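Local coordinates for protein chitinase (Thermococcus kodakarensis KOD1, PDB 5DHD) that hydrolyses chitin, and is represented here by its second chitin-binding domain, which probably helps to hold the enzyme on the polymer, at residues T19-T24 with F77-S82; Y31-K36 with S66-P71; K38-S43 with S84-Y89. All blocks are in the same frame, centred on the assembly; numbering follows the deposited sequence.

Contact 1. Residues T19-T24 with F77-S82. With PE3 (3,6,9,12,15,18,21,24,27,30,33,36,39-tridecaoxahentetracontane-1,41-diol), chain D.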
loop_
_atom_site.group_PDB
_atom_site.type_symbol
_atom_site.label_atom_id
_atom_site.label_comp_id
_atom_site.label_asym_id
_atom_site.label_seq_id
_atom_site.Cartn_x
_atom_site.Cartn_y
_atom_site.Cartn_z
ATOM N N THR A 19 6.542 6.397 -10.723
ATOM C CA THR A 19 5.581 6.998 -9.820
ATOM C C THR A 19 5.683 6.577 -8.370
ATOM O O THR A 19 5.729 5.391 -8.050
ATOM C CB THR A 19 4.174 6.682 -10.346
ATOM O OG1 THR A 19 4.087 7.089 -11.721
ATOM C CG2 THR A 19 3.111 7.429 -9.574
ATOM N N GLU A 20 5.698 7.576 -7.498
ATOM C CA GLU A 20 5.778 7.350 -6.065
ATOM C C GLU A 20 4.395 7.359 -5.436
ATOM O O GLU A 20 3.566 8.230 -5.731
ATOM C CB GLU A 20 6.623 8.431 -5.385
ATOM C CG GLU A 20 6.693 8.316 -3.855
ATOM C CD GLU A 20 7.769 9.212 -3.237
ATOM O OE1 GLU A 20 8.834 9.385 -3.853
ATOM O OE2 GLU A 20 7.568 9.723 -2.118
ATOM N N TYR A 21 4.156 6.380 -4.575
ATOM C CA TYR A 21 2.896 6.264 -3.860
ATOM C C TYR A 21 3.206 6.346 -2.378
ATOM O O TYR A 21 3.885 5.477 -1.815
ATOM C CB TYR A 21 2.202 4.930 -4.184
ATOM C CG TYR A 21 1.765 4.846 -5.626
ATOM C CD1 TYR A 21 2.670 4.508 -6.623
ATOM C CD2 TYR A 21 0.454 5.175 -5.998
ATOM C CE1 TYR A 21 2.293 4.504 -7.965
ATOM C CE2 TYR A 21 0.065 5.174 -7.336
ATOM C CZ TYR A 21 0.996 4.835 -8.312
ATOM O OH TYR A 21 0.631 4.815 -9.645
ATOM N N ASP A 22 2.739 7.421 -1.758
ATOM C CA ASP A 22 2.946 7.631 -0.336
ATOM C C ASP A 22 1.623 7.293 0.311
ATOM O O ASP A 22 0.602 7.924 0.044
ATOM C CB ASP A 22 3.350 9.079 -0.069
ATOM C CG ASP A 22 4.702 9.398 -0.665
ATOM O OD1 ASP A 22 5.679 8.765 -0.239
ATOM O OD2 ASP A 22 4.789 10.265 -1.544
ATOM N N VAL A 23 1.650 6.272 1.154
ATOM C CA VAL A 23 0.446 5.765 1.788
ATOM C C VAL A 23 0.380 5.998 3.284
ATOM O O VAL A 23 1.349 5.746 4.000
ATOM C CB VAL A 23 0.360 4.237 1.532
ATOM C CG1 VAL A 23 -0.899 3.654 2.196
ATOM C CG2 VAL A 23 0.377 3.947 0.040
ATOM N N THR A 24 -0.762 6.485 3.757
ATOM C CA THR A 24 -0.956 6.667 5.187
ATOM C C THR A 24 -2.175 5.871 5.584
ATOM O O THR A 24 -3.235 5.965 4.953
ATOM C CB THR A 24 -1.219 8.144 5.550
ATOM O OG1 THR A 24 -0.032 8.899 5.298
ATOM C CG2 THR A 24 -1.576 8.291 7.030
ATOM N N PHE A 77 6.183 3.582 -1.764
ATOM C CA PHE A 77 6.881 2.792 -2.756
ATOM C C PHE A 77 6.886 3.530 -4.080
ATOM O O PHE A 77 6.125 4.480 -4.286
ATOM C CB PHE A 77 6.238 1.401 -2.956
ATOM C CG PHE A 77 4.798 1.437 -3.390
ATOM C CD1 PHE A 77 3.772 1.510 -2.458
ATOM C CD2 PHE A 77 4.478 1.360 -4.743
ATOM C CE1 PHE A 77 2.425 1.508 -2.874
ATOM C CE2 PHE A 77 3.137 1.349 -5.169
ATOM C CZ PHE A 77 2.117 1.425 -4.237
ATOM N N ILE A 78 7.774 3.104 -4.966
ATOM C CA ILE A 78 7.862 3.687 -6.292
ATOM C C ILE A 78 7.670 2.548 -7.275
ATOM O O ILE A 78 8.292 1.492 -7.139
ATOM C CB ILE A 78 9.230 4.357 -6.555
ATOM C CG1 ILE A 78 9.394 5.569 -5.628
ATOM C CG2 ILE A 78 9.326 4.774 -8.050
ATOM C CD1 ILE A 78 10.816 6.145 -5.587
ATOM N N ALA A 79 6.780 2.748 -8.241
ATOM C CA ALA A 79 6.518 1.746 -9.266
ATOM C C ALA A 79 7.015 2.314 -10.591
ATOM O O ALA A 79 6.971 3.525 -10.813
ATOM C CB ALA A 79 5.025 1.412 -9.351
ATOM N N THR A 80 7.494 1.447 -11.472
ATOM C CA THR A 80 8.001 1.905 -12.756
ATOM C C THR A 80 6.865 2.346 -13.663
ATOM O O THR A 80 5.778 1.768 -13.647
ATOM C CB THR A 80 8.804 0.799 -13.451
ATOM O OG1 THR A 80 7.963 -0.331 -13.697
ATOM C CG2 THR A 80 9.989 0.392 -12.566
ATOM N N GLY A 81 7.128 3.382 -14.452
ATOM C CA GLY A 81 6.115 3.883 -15.360
ATOM C C GLY A 81 5.253 4.973 -14.754
ATOM O O GLY A 81 5.362 5.296 -13.566
ATOM N N SER A 82 4.383 5.532 -15.586
ATOM C CA SER A 82 3.485 6.606 -15.190
ATOM C C SER A 82 2.157 6.077 -14.653
ATOM O O SER A 82 1.385 5.451 -15.382
ATOM C CB SER A 82 3.249 7.503 -16.404
ATOM O OG SER A 82 2.335 8.530 -16.092
HETATM C C42 PE3 D . -0.208 13.810 2.037
HETATM C C41 PE3 D . -0.637 15.061 1.300
HETATM O O40 PE3 D . 0.531 15.776 0.911
HETATM C C39 PE3 D . 0.097 16.942 0.223
HETATM C C38 PE3 D . 1.302 17.769 -0.237
HETATM O O37 PE3 D . 2.103 17.016 -1.131
HETATM C C36 PE3 D . 3.230 17.806 -1.544
HETATM C C35 PE3 D . 4.134 16.997 -2.518
HETATM O O34 PE3 D . 4.685 15.840 -1.841
HETATM C C33 PE3 D . 5.503 15.081 -2.756
HETATM C C32 PE3 D . 6.076 13.836 -2.044
HETATM O O31 PE3 D . 5.775 13.825 -0.637
HETATM C C30 PE3 D . 6.340 12.649 -0.084
HETATM C C29 PE3 D . 6.073 12.572 1.416
HETATM O O28 PE3 D . 4.666 12.450 1.656
HETATM C C27 PE3 D . 4.493 12.349 3.072
HETATM C C26 PE3 D . 3.012 12.175 3.415
HETATM O O25 PE3 D . 2.435 11.081 2.693
HETATM C C24 PE3 D . 1.088 10.998 3.146
HETATM C C23 PE3 D . 0.362 9.860 2.466
HETATM O O22 PE3 D . -0.920 10.235 2.047
#

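Contact 2. Residues Y31-K36 with S66-P71. With PE3 (3,6,9,12,15,18,21,24,27,30,33,36,39-tridecaoxahentetracontane-1,41-diol), chain E.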
loop_
_atom_site.group_PDB
_atom_site.type_symbol
_atom_site.label_atom_id
_atom_site.label_comp_id
_atom_site.label_asym_id
_atom_site.label_seq_id
_atom_site.Cartn_x
_atom_site.Cartn_y
_atom_site.Cartn_z
ATOM N N TYR A 31 -2.260 -2.956 14.205
ATOM C CA TYR A 31 -2.717 -4.155 13.512
ATOM C C TYR A 31 -1.668 -4.703 12.563
ATOM O O TYR A 31 -0.756 -3.990 12.141
ATOM C CB TYR A 31 -3.936 -3.819 12.642
ATOM C CG TYR A 31 -5.158 -3.365 13.389
ATOM C CD1 TYR A 31 -6.107 -4.294 13.824
ATOM C CD2 TYR A 31 -5.378 -2.012 13.668
ATOM C CE1 TYR A 31 -7.243 -3.892 14.514
ATOM C CE2 TYR A 31 -6.519 -1.598 14.365
ATOM C CZ TYR A 31 -7.445 -2.557 14.781
ATOM O OH TYR A 31 -8.579 -2.174 15.480
ATOM N N ASP A 32 -1.811 -5.976 12.219
ATOM C CA ASP A 32 -0.917 -6.587 11.254
ATOM C C ASP A 32 -1.633 -6.363 9.927
ATOM O O ASP A 32 -2.196 -7.283 9.333
ATOM C CB ASP A 32 -0.751 -8.081 11.545
ATOM C CG ASP A 32 0.024 -8.324 12.833
ATOM O OD1 ASP A 32 1.087 -7.710 12.985
ATOM O OD2 ASP A 32 -0.423 -9.120 13.677
ATOM N N TRP A 33 -1.631 -5.113 9.481
ATOM C CA TRP A 33 -2.299 -4.762 8.240
ATOM C C TRP A 33 -1.644 -5.364 7.011
ATOM O O TRP A 33 -0.471 -5.748 7.029
ATOM C CB TRP A 33 -2.382 -3.234 8.104
ATOM C CG TRP A 33 -1.078 -2.480 8.297
ATOM C CD1 TRP A 33 -0.669 -1.834 9.424
ATOM C CD2 TRP A 33 -0.080 -2.227 7.294
ATOM N NE1 TRP A 33 0.524 -1.173 9.183
ATOM C CE2 TRP A 33 0.901 -1.406 7.884
ATOM C CE3 TRP A 33 0.069 -2.610 5.950
ATOM C CZ2 TRP A 33 2.034 -0.956 7.177
ATOM C CZ3 TRP A 33 1.191 -2.164 5.241
ATOM C CH2 TRP A 33 2.156 -1.348 5.858
ATOM N N VAL A 34 -2.429 -5.454 5.943
ATOM C CA VAL A 34 -1.962 -5.993 4.681
ATOM C C VAL A 34 -2.468 -5.092 3.569
ATOM O O VAL A 34 -3.672 -4.909 3.411
ATOM C CB VAL A 34 -2.523 -7.421 4.442
ATOM C CG1 VAL A 34 -2.078 -7.950 3.083
ATOM C CG2 VAL A 34 -2.032 -8.354 5.543
ATOM N N VAL A 35 -1.545 -4.506 2.814
ATOM C CA VAL A 35 -1.931 -3.651 1.702
ATOM C C VAL A 35 -1.565 -4.372 0.410
ATOM O O VAL A 35 -0.398 -4.684 0.173
ATOM C CB VAL A 35 -1.246 -2.287 1.772
ATOM C CG1 VAL A 35 -1.445 -1.515 0.468
ATOM C CG2 VAL A 35 -1.843 -1.493 2.921
ATOM N N LYS A 36 -2.572 -4.652 -0.411
ATOM C CA LYS A 36 -2.372 -5.343 -1.678
ATOM C C LYS A 36 -2.472 -4.358 -2.824
ATOM O O LYS A 36 -3.473 -3.650 -2.962
ATOM C CB LYS A 36 -3.404 -6.456 -1.867
ATOM C CG LYS A 36 -3.316 -7.563 -0.841
ATOM C CD LYS A 36 -4.152 -8.731 -1.326
ATOM C CE LYS A 36 -3.851 -9.959 -0.532
ATOM N NZ LYS A 36 -4.691 -11.109 -0.945
ATOM N N SER A 66 8.302 -3.743 12.306
ATOM C CA SER A 66 8.015 -3.749 13.742
ATOM C C SER A 66 7.318 -2.541 14.343
ATOM O O SER A 66 6.397 -2.679 15.163
ATOM C CB SER A 66 9.314 -3.985 14.525
ATOM O OG SER A 66 10.165 -2.854 14.466
ATOM N N TRP A 67 7.739 -1.356 13.936
ATOM C CA TRP A 67 7.227 -0.119 14.492
ATOM C C TRP A 67 6.111 0.585 13.742
ATOM O O TRP A 67 5.667 1.654 14.169
ATOM C CB TRP A 67 8.382 0.874 14.617
ATOM C CG TRP A 67 9.180 1.045 13.317
ATOM C CD1 TRP A 67 10.344 0.413 12.986
ATOM C CD2 TRP A 67 8.886 1.943 12.234
ATOM N NE1 TRP A 67 10.802 0.870 11.765
ATOM C CE2 TRP A 67 9.924 1.809 11.283
ATOM C CE3 TRP A 67 7.844 2.855 11.981
ATOM C CZ2 TRP A 67 9.955 2.554 10.094
ATOM C CZ3 TRP A 67 7.877 3.590 10.807
ATOM C CH2 TRP A 67 8.927 3.437 9.878
ATOM N N ASN A 68 5.641 -0.015 12.653
ATOM C CA ASN A 68 4.655 0.649 11.805
ATOM C C ASN A 68 3.300 -0.036 11.726
ATOM O O ASN A 68 2.654 -0.012 10.674
ATOM C CB ASN A 68 5.283 0.806 10.401
ATOM C CG ASN A 68 4.822 2.051 9.679
ATOM O OD1 ASN A 68 4.257 2.968 10.276
ATOM N ND2 ASN A 68 5.077 2.094 8.370
ATOM N N ARG A 69 2.856 -0.617 12.838
ATOM C CA ARG A 69 1.568 -1.313 12.875
ATOM C C ARG A 69 0.384 -0.390 13.157
ATOM O O ARG A 69 -0.768 -0.813 13.062
ATOM C CB ARG A 69 1.588 -2.432 13.921
ATOM C CG ARG A 69 2.613 -3.511 13.604
ATOM C CD ARG A 69 2.662 -4.630 14.674
ATOM N NE ARG A 69 1.483 -5.486 14.651
ATOM C CZ ARG A 69 0.576 -5.554 15.628
ATOM N NH1 ARG A 69 0.723 -4.816 16.723
ATOM N NH2 ARG A 69 -0.498 -6.321 15.482
ATOM N N GLY A 70 0.665 0.866 13.491
ATOM C CA GLY A 70 -0.398 1.816 13.778
ATOM C C GLY A 70 -0.145 2.585 15.064
ATOM O O GLY A 70 0.921 2.429 15.661
ATOM N N PRO A 71 -1.105 3.399 15.536
ATOM C CA PRO A 71 -2.430 3.668 14.962
ATOM C C PRO A 71 -2.413 4.332 13.588
ATOM O O PRO A 71 -3.317 4.112 12.778
ATOM C CB PRO A 71 -3.118 4.522 16.024
ATOM C CG PRO A 71 -1.975 5.251 16.667
ATOM C CD PRO A 71 -0.912 4.176 16.780
HETATM C C18 PE3 E . -7.604 -10.279 -2.700
HETATM C C17 PE3 E . -8.291 -10.838 -1.463
HETATM O O16 PE3 E . -7.473 -10.490 -0.360
HETATM C C15 PE3 E . -7.994 -10.942 0.874
HETATM C C14 PE3 E . -7.007 -10.516 1.944
HETATM O O13 PE3 E . -5.866 -11.340 1.773
HETATM C C12 PE3 E . -4.899 -10.944 2.726
HETATM C C11 PE3 E . -3.675 -11.839 2.563
HETATM O O10 PE3 E . -3.200 -11.865 1.228
HETATM C C9 PE3 E . -2.058 -12.717 1.269
HETATM C C8 PE3 E . -1.383 -12.890 -0.085
HETATM O O7 PE3 E . -2.349 -12.930 -1.125
HETATM C C6 PE3 E . -1.604 -13.057 -2.330
HETATM C C5 PE3 E . -2.506 -13.140 -3.564
HETATM O O4 PE3 E . -3.590 -12.229 -3.448
#

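Contact 3. Residues K38-S43 with S84-Y89. With PE3 (3,6,9,12,15,18,21,24,27,30,33,36,39-tridecaoxahentetracontane-1,41-diol), chain F; PE3 (3,6,9,12,15,18,21,24,27,30,33,36,39-tridecaoxahentetracontane-1,41-diol), chain H.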
loop_
_atom_site.group_PDB
_atom_site.type_symbol
_atom_site.label_atom_id
_atom_site.label_comp_id
_atom_site.label_asym_id
_atom_site.label_seq_id
_atom_site.Cartn_x
_atom_site.Cartn_y
_atom_site.Cartn_z
ATOM N N LYS A 38 -2.191 -3.693 -7.039
ATOM C CA LYS A 38 -2.265 -4.263 -8.379
ATOM C C LYS A 38 -1.612 -3.280 -9.342
ATOM O O LYS A 38 -2.012 -2.117 -9.416
ATOM C CB LYS A 38 -3.722 -4.482 -8.800
ATOM C CG LYS A 38 -3.896 -5.000 -10.245
ATOM C CD LYS A 38 -3.379 -6.423 -10.402
ATOM C CE LYS A 38 -3.652 -6.970 -11.808
ATOM N NZ LYS A 38 -3.032 -6.134 -12.889
ATOM N N LEU A 39 -0.607 -3.745 -10.073
ATOM C CA LEU A 39 0.098 -2.902 -11.033
ATOM C C LEU A 39 -0.270 -3.279 -12.461
ATOM O O LEU A 39 -0.665 -4.413 -12.726
ATOM C CB LEU A 39 1.612 -3.097 -10.903
ATOM C CG LEU A 39 2.275 -2.848 -9.550
ATOM C CD1 LEU A 39 3.772 -3.106 -9.661
ATOM C CD2 LEU A 39 2.002 -1.419 -9.112
ATOM N N LYS A 40 -0.135 -2.329 -13.379
ATOM C CA LYS A 40 -0.401 -2.612 -14.784
ATOM C C LYS A 40 0.684 -3.580 -15.245
ATOM O O LYS A 40 1.797 -3.560 -14.722
ATOM C CB LYS A 40 -0.304 -1.319 -15.592
ATOM C CG LYS A 40 -1.564 -0.480 -15.590
ATOM C CD LYS A 40 -1.448 0.668 -16.589
ATOM C CE LYS A 40 -1.253 1.998 -15.887
ATOM N NZ LYS A 40 -0.982 3.104 -16.850
ATOM N N ASP A 41 0.371 -4.424 -16.223
ATOM C CA ASP A 41 1.352 -5.384 -16.714
ATOM C C ASP A 41 2.608 -4.674 -17.195
ATOM O O ASP A 41 2.532 -3.636 -17.856
ATOM C CB ASP A 41 0.762 -6.218 -17.858
ATOM C CG ASP A 41 -0.447 -7.016 -17.426
ATOM O OD1 ASP A 41 -0.375 -7.674 -16.364
ATOM O OD2 ASP A 41 -1.465 -6.991 -18.150
ATOM N N GLY A 42 3.764 -5.230 -16.851
ATOM C CA GLY A 42 5.018 -4.632 -17.265
ATOM C C GLY A 42 5.629 -3.709 -16.228
ATOM O O GLY A 42 6.786 -3.311 -16.354
ATOM N N SER A 43 4.858 -3.353 -15.207
ATOM C CA SER A 43 5.361 -2.476 -14.159
ATOM C C SER A 43 5.798 -3.289 -12.947
ATOM O O SER A 43 5.335 -4.407 -12.733
ATOM C CB SER A 43 4.291 -1.449 -13.727
ATOM O OG SER A 43 4.745 -0.600 -12.666
ATOM N N SER A 84 1.190 3.537 -12.742
ATOM C CA SER A 84 0.950 2.135 -13.054
ATOM C C SER A 84 0.091 1.381 -12.038
ATOM O O SER A 84 -0.331 0.253 -12.305
ATOM C CB SER A 84 2.265 1.400 -13.237
ATOM O OG SER A 84 2.893 1.223 -11.985
ATOM N N VAL A 85 -0.165 1.979 -10.876
ATOM C CA VAL A 85 -1.001 1.308 -9.881
ATOM C C VAL A 85 -2.468 1.401 -10.287
ATOM O O VAL A 85 -3.009 2.496 -10.465
ATOM C CB VAL A 85 -0.843 1.923 -8.467
ATOM C CG1 VAL A 85 -1.909 1.350 -7.522
ATOM C CG2 VAL A 85 0.541 1.610 -7.916
ATOM N N GLU A 86 -3.110 0.246 -10.429
ATOM C CA GLU A 86 -4.513 0.205 -10.819
ATOM C C GLU A 86 -5.440 0.201 -9.613
ATOM O O GLU A 86 -6.553 0.723 -9.684
ATOM C CB GLU A 86 -4.792 -1.041 -11.649
ATOM C CG GLU A 86 -3.901 -1.150 -12.873
ATOM C CD GLU A 86 -4.239 -2.338 -13.744
ATOM O OE1 GLU A 86 -4.702 -3.367 -13.207
ATOM O OE2 GLU A 86 -4.029 -2.238 -14.970
ATOM N N ALA A 87 -4.990 -0.400 -8.513
ATOM C CA ALA A 87 -5.802 -0.461 -7.300
ATOM C C ALA A 87 -4.964 -0.779 -6.069
ATOM O O ALA A 87 -3.924 -1.429 -6.165
ATOM C CB ALA A 87 -6.885 -1.548 -7.455
ATOM N N ILE A 88 -5.426 -0.304 -4.916
ATOM C CA ILE A 88 -4.756 -0.551 -3.644
ATOM C C ILE A 88 -5.840 -0.982 -2.663
ATOM O O ILE A 88 -6.858 -0.299 -2.515
ATOM C CB ILE A 88 -4.031 0.710 -3.102
ATOM C CG1 ILE A 88 -2.958 1.177 -4.111
ATOM C CG2 ILE A 88 -3.428 0.406 -1.710
ATOM C CD1 ILE A 88 -2.227 2.469 -3.700
ATOM N N TYR A 89 -5.626 -2.119 -2.009
ATOM C CA TYR A 89 -6.592 -2.653 -1.052
ATOM C C TYR A 89 -5.989 -2.751 0.343
ATOM O O TYR A 89 -4.868 -3.231 0.502
ATOM C CB TYR A 89 -7.030 -4.066 -1.478
ATOM C CG TYR A 89 -7.602 -4.145 -2.881
ATOM C CD1 TYR A 89 -8.958 -3.904 -3.120
ATOM C CD2 TYR A 89 -6.783 -4.439 -3.963
ATOM C CE1 TYR A 89 -9.474 -3.959 -4.413
ATOM C CE2 TYR A 89 -7.286 -4.498 -5.253
ATOM C CZ TYR A 89 -8.628 -4.258 -5.460
ATOM O OH TYR A 89 -9.110 -4.340 -6.738
HETATM C C30 PE3 F . -12.499 1.414 -5.206
HETATM C C29 PE3 F . -11.407 0.356 -5.351
HETATM O O28 PE3 F . -11.562 -0.297 -6.600
HETATM C C27 PE3 F . -10.529 -1.279 -6.708
HETATM C C26 PE3 F . -10.663 -2.026 -8.038
HETATM O O25 PE3 F . -10.190 -1.210 -9.114
HETATM O O13 PE3 H . -10.473 4.812 -10.392
HETATM C C12 PE3 H . -9.533 4.772 -9.266
HETATM C C11 PE3 H . -8.336 3.922 -9.568
HETATM O O10 PE3 H . -7.315 4.662 -10.300
HETATM C C9 PE3 H . -6.222 3.758 -10.678
HETATM C C8 PE3 H . -5.120 4.461 -11.532
HETATM O O7 PE3 H . -5.724 5.103 -12.742
HETATM C C6 PE3 H . -4.667 5.753 -13.521
HETATM O O HOH W 1 -2.391 -4.072 -17.066
#

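Contact 1. Residues T19-T24 with F77-S82
The rings of Y21 and F77 lie almost parallel, their planes 15° apart, yet they are slid so far past one another that they barely overlap, with centroids 5.1 Å apart. What covers the face of F77 is the CB of Y21, which lies 3.5 Å from F77 CZ, near the rim of the ring, in a CH-pi contact. The torsions explain this. F77 has CG between its backbone N and carbonyl carbon (chi1 59°), which tips the ring back toward the partner strand, whereas Y21 sets CG beside its own N and carries its ring along the strand toward A79. V23 adds a methyl obliquely to F77. Flat, wide side chains suit this face because they fill the interior; F62 stacks on F77 there, while the phenol of Y21 is held by a hydrogen bond to V85 N. On the other face, E20 and I78 form a non-hydrogen-bonded pair, E20 CB lying against I78 CG1. Nearly straight backbone bonds flank the pair: Y21 N reaches F77 O at 2.8 Å, and T19 N reaches A79 O at 2.9 Å. Beyond the last rung T19 OG1, small and buried, gives its proton to a lone pair of G81 O in the carbonyl plane at 2.9 Å, and also receives E83 N. G81, with a positive phi that would jam any CB against the preceding carbonyl, lets the chain curl round this hydroxyl. The whole is an antiparallel strand pair in a beta sandwich, with Y21 and F77 turned into the core and E20 and I78 on the outer face, as in the cellulose-binding domain clan.

Contact 2. Residues Y31-K36 with S66-P71
R69 reaches across to Y31 and D32 with nearly every atom of its side chain. CB starts against the carbonyl of Y31, 3.3 Å from Y31 O, and CG continues along the same oxygen at 3.7 Å. CD then approaches the carboxylate of D32, 3.8 Å from D32 OD1. A bend about the CG-CD bond (chi3 71°) turns the head group across the peptide of Y31, so that one guanidinium face lies over Y31 CA while the edge is presented to D32. R69 NE makes the strong bond, 2.8 Å to D32 OD1, which it meets from above the carboxylate plane. R69 NH2 adds a weak one to D32 OD2 at 3.3 Å. The two flat groups stand 51° apart, so this salt bridge is twisted instead of being the coplanar two-pronged kind. D32 is well placed to receive it because it centres an inverse gamma turn that bends the chain between Y31 and W33.

The backbone of the loop is gripped as well. Y31 N bonds to R69 O at 2.9 Å, and the indole of W33 points its NE1 at N68 O, 2.8 Å away and in the plane of both ring and carbonyl. A tryptophan serves well here, filling the core against F75 while giving its ring N-H to a loop carbonyl. N68 itself is fixed by its amide, whose ND2 donates to S50 O and T74 O. The carbonyls of N68 and R69 thus each receive an N-H, while the ion pair lies at the surface, D32 being exposed, so solvent probably screens its charge, and it acts alongside the two neutral bonds in fixing the loop.

Contact 3. Residues K38-S43 with S84-Y89
A classic beta bulge breaks the ladder here: E86 and A87 both face the single residue K38. K38 N bonds to A87 O at 3.0 Å, and E86 N returns a bond to K38 O at 2.8 Å, so the extra residue is absorbed by the helix-like backbone angles of E86 (psi -32°). The bulge turns E86 to the same side as K38, and the two long side chains run side by side in one direction. Bends along the lysine fold its ammonium back, where NZ meets E86 OE1 at 3.2 Å, 52° out of the carboxylate plane, and donates to L39 O at 2.9 Å. Long, flexible charged residues suit this outer face. K40 lays its CG against E86 OE2, and a water links that oxygen to D41 N. K40 N is bound to S84 O at 2.8 Å as the strand gives way to a type II turn, K40 to S43, whose third position is G42 with positive phi. Two small hydroxyls close the turn's end: S43 OG and S84 OG lie 2.7 Å apart, both also near T80 O. On the inner face the branched L39 and V85 meet obliquely, CD2 to CG2 at 3.6 Å. Strand 34-39 thus lies beside strand 85-92, with strand 59-64 on its other side touching K38 and L39, while A79 and F77 of strand 72-79, from the facing sheet, pack against L39, S84 and V85.

In the fold
From the N terminus, strand 19-26 pairs with strand 72-79 in contact 1, closing a long loop. Contact 2 falls wholly within that loop: it joins the start of strand 34-39 to the 66-71 segment, through which the chain passes from one sheet to the other. Contact 3 crosses both, since 38-43 lies between their segments and 84-89 follows them all; it pairs strands 34-39 and 85-92 in the second sheet. Contacts 1 and 3 touch across the sandwich, through T80 O with S43 OG and Y21 OH with V85 N. Contacts 2 and 3 share strand 34-39, at opposite sides of the chain's centre.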